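Jacalin-type lectin domain-containing protein (Musa acuminata, PDB 7KMU) probably binds mannose-containing glycans, as a mannose-specific jacalin-related lectin with antiviral and mitogenic activity. Local coordinates at residues B[29-37]-B[100-108]. Numbering follows the deposited sequence.
Sequences VKINAGDII and TFGPFGAYE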
# COMPACT_ATOMS: atom_id res chain seq x y z
N VAL B 29 11.11 -17.44 -2.04
CA VAL B 29 11.49 -16.19 -2.69
C VAL B 29 13.00 -16.05 -2.55
O VAL B 29 13.53 -16.26 -1.46
CB VAL B 29 10.75 -14.95 -2.08
CG1 VAL B 29 11.32 -13.63 -2.63
CG2 VAL B 29 9.25 -15.01 -2.34
N LYS B 30 13.67 -15.63 -3.63
CA LYS B 30 15.10 -15.32 -3.59
C LYS B 30 15.26 -13.89 -4.06
O LYS B 30 14.75 -13.52 -5.11
CB LYS B 30 15.88 -16.27 -4.50
CG LYS B 30 17.40 -16.03 -4.48
CD LYS B 30 18.15 -17.02 -5.40
CE LYS B 30 18.16 -16.61 -6.85
NZ LYS B 30 18.88 -17.60 -7.69
N ILE B 31 15.96 -13.06 -3.25
CA ILE B 31 16.24 -11.68 -3.63
C ILE B 31 17.73 -11.55 -3.81
O ILE B 31 18.48 -11.99 -2.94
CB ILE B 31 15.71 -10.67 -2.57
CG1 ILE B 31 14.16 -10.63 -2.58
CG2 ILE B 31 16.31 -9.25 -2.76
CD1 ILE B 31 13.48 -9.83 -1.40
N ASN B 32 18.17 -10.95 -4.92
CA ASN B 32 19.59 -10.64 -5.16
C ASN B 32 19.74 -9.15 -4.96
O ASN B 32 18.97 -8.35 -5.53
CB ASN B 32 20.05 -11.03 -6.55
CG ASN B 32 20.36 -12.50 -6.65
OD1 ASN B 32 19.47 -13.35 -6.60
ND2 ASN B 32 21.64 -12.83 -6.80
N ALA B 33 20.72 -8.77 -4.13
CA ALA B 33 20.91 -7.35 -3.82
C ALA B 33 22.35 -7.04 -3.49
O ALA B 33 23.07 -7.91 -3.00
CB ALA B 33 20.04 -6.98 -2.63
N GLY B 34 22.73 -5.81 -3.75
CA GLY B 34 24.03 -5.24 -3.41
C GLY B 34 23.75 -3.84 -2.92
O GLY B 34 23.08 -3.67 -1.89
N ASP B 35 24.14 -2.84 -3.70
CA ASP B 35 23.76 -1.45 -3.41
C ASP B 35 22.23 -1.34 -3.51
O ASP B 35 21.60 -0.59 -2.76
CB ASP B 35 24.34 -0.49 -4.47
CG ASP B 35 25.83 -0.22 -4.42
OD1 ASP B 35 26.44 -0.45 -3.35
OD2 ASP B 35 26.38 0.25 -5.44
N ILE B 36 21.63 -2.04 -4.51
CA ILE B 36 20.20 -1.95 -4.79
C ILE B 36 19.60 -3.34 -4.99
O ILE B 36 20.29 -4.34 -4.76
CB ILE B 36 19.97 -1.00 -6.03
CG1 ILE B 36 20.86 -1.39 -7.25
CG2 ILE B 36 20.27 0.46 -5.65
CD1 ILE B 36 20.44 -2.69 -8.01
N ILE B 37 18.31 -3.43 -5.40
CA ILE B 37 17.66 -4.71 -5.65
C ILE B 37 17.86 -5.12 -7.11
O ILE B 37 17.26 -4.53 -8.01
CB ILE B 37 16.17 -4.69 -5.25
CG1 ILE B 37 15.98 -4.22 -3.78
CG2 ILE B 37 15.54 -6.06 -5.48
CD1 ILE B 37 16.79 -5.08 -2.69
N THR B 100 11.10 -12.12 9.45
CA THR B 100 11.42 -10.96 8.62
C THR B 100 12.51 -11.38 7.64
O THR B 100 13.55 -11.89 8.06
CB THR B 100 11.86 -9.75 9.45
OG1 THR B 100 10.78 -9.41 10.33
CG2 THR B 100 12.23 -8.55 8.58
N PHE B 101 12.26 -11.19 6.34
CA PHE B 101 13.18 -11.50 5.26
C PHE B 101 13.72 -10.18 4.74
O PHE B 101 13.04 -9.42 4.04
CB PHE B 101 12.46 -12.32 4.16
CG PHE B 101 13.29 -12.72 2.96
CD1 PHE B 101 14.47 -13.44 3.12
CD2 PHE B 101 12.84 -12.48 1.67
CE1 PHE B 101 15.22 -13.86 2.02
CE2 PHE B 101 13.57 -12.91 0.56
CZ PHE B 101 14.77 -13.58 0.74
N GLY B 102 14.93 -9.86 5.16
CA GLY B 102 15.56 -8.60 4.84
C GLY B 102 15.75 -7.74 6.08
O GLY B 102 15.65 -8.24 7.20
N PRO B 103 16.05 -6.45 5.91
CA PRO B 103 16.14 -5.71 4.64
C PRO B 103 17.35 -6.06 3.79
O PRO B 103 18.41 -6.41 4.31
CB PRO B 103 16.21 -4.24 5.09
CG PRO B 103 16.86 -4.32 6.45
CD PRO B 103 16.29 -5.56 7.07
N PHE B 104 17.17 -5.99 2.47
CA PHE B 104 18.24 -6.18 1.50
C PHE B 104 18.40 -4.89 0.72
O PHE B 104 17.42 -4.15 0.54
CB PHE B 104 17.95 -7.35 0.55
CG PHE B 104 17.69 -8.62 1.31
CD1 PHE B 104 18.68 -9.16 2.14
CD2 PHE B 104 16.46 -9.25 1.24
CE1 PHE B 104 18.42 -10.31 2.88
CE2 PHE B 104 16.22 -10.43 1.95
CZ PHE B 104 17.20 -10.94 2.77
N GLY B 105 19.62 -4.62 0.28
CA GLY B 105 19.92 -3.39 -0.44
C GLY B 105 20.49 -2.35 0.50
O GLY B 105 20.34 -2.46 1.72
N ALA B 106 21.18 -1.35 -0.05
CA ALA B 106 21.84 -0.33 0.77
C ALA B 106 21.35 1.10 0.55
O ALA B 106 21.53 1.94 1.43
CB ALA B 106 23.35 -0.40 0.55
N TYR B 107 20.76 1.39 -0.61
CA TYR B 107 20.30 2.74 -0.94
C TYR B 107 18.94 3.08 -0.36
O TYR B 107 18.04 2.23 -0.34
CB TYR B 107 20.25 2.92 -2.47
CG TYR B 107 21.53 3.40 -3.11
CD1 TYR B 107 22.72 2.69 -2.95
CD2 TYR B 107 21.54 4.49 -3.97
CE1 TYR B 107 23.90 3.09 -3.58
CE2 TYR B 107 22.71 4.91 -4.61
CZ TYR B 107 23.88 4.20 -4.41
OH TYR B 107 25.04 4.61 -5.03
N GLU B 108 18.77 4.34 0.07
CA GLU B 108 17.49 4.84 0.56
C GLU B 108 17.03 6.02 -0.30
O GLU B 108 17.81 6.58 -1.08
CB GLU B 108 17.54 5.18 2.06
CG GLU B 108 17.66 3.94 2.94
CD GLU B 108 17.41 4.10 4.43
OE1 GLU B 108 17.15 5.24 4.88
OE2 GLU B 108 17.46 3.07 5.14
O HOH W 1 27.11 2.85 -5.07
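Two four-stranded sheets of the jacalin-type β-prism meet here through strands 29-33 and 100-104, which run roughly parallel (17° between their directions), and through the residues that follow them. Between the strands the contact is apolar. Ile31 sends CD1 to Phe101 CE2 at 3.7 Å, the two side chains passing head to tail; its chi1 of -70° directs CG1 and CD1 to Phe101 and leaves CG2 for Phe104, 4.0 Å from CD2 of that ring. Phe104 CE2 in turn stands 3.5 Å above the Phe101 ring, over its centre, with the ring planes steeply inclined. Val29 CG1 adds a further contact to Phe101 CE2, and Ala33 CB meets Phe104 CB at 3.8 Å. At Gly34-Ile36 and Gly105-Tyr107 the backbones close in, and hydrogen bonds join the apolar contacts. The carbonyl of Asp35 accepts two amides: Ala106 N, at 2.8 Å, comes from above the carbonyl plane, whereas Tyr107 N, at 3.0 Å, approaches nearly end-on to the C=O. The backbone angles of Gly105 would jam a CB against the preceding carbonyl O, which calls for glycine; its CA makes a CH···O contact with Gly34 O. Asp35 and Tyr107 point the same way, Asp35 CB 3.7 Å from Tyr107 CE1, and one water joins Asp35 OD2 to Tyr107 OH, donating to the carboxylate. Ile36 CG2 packs on Tyr107 CB. Tyr83 of strand 73-83 hydrogen-bonds Asp35 OD2 through its hydroxyl and meets the Tyr107 ring edge-to-face. His63 of strand 61-66 stacks on Phe104 and touches Phe101. Strand 100-104 is outermost in its sheet, 25-33 an inner strand of the other.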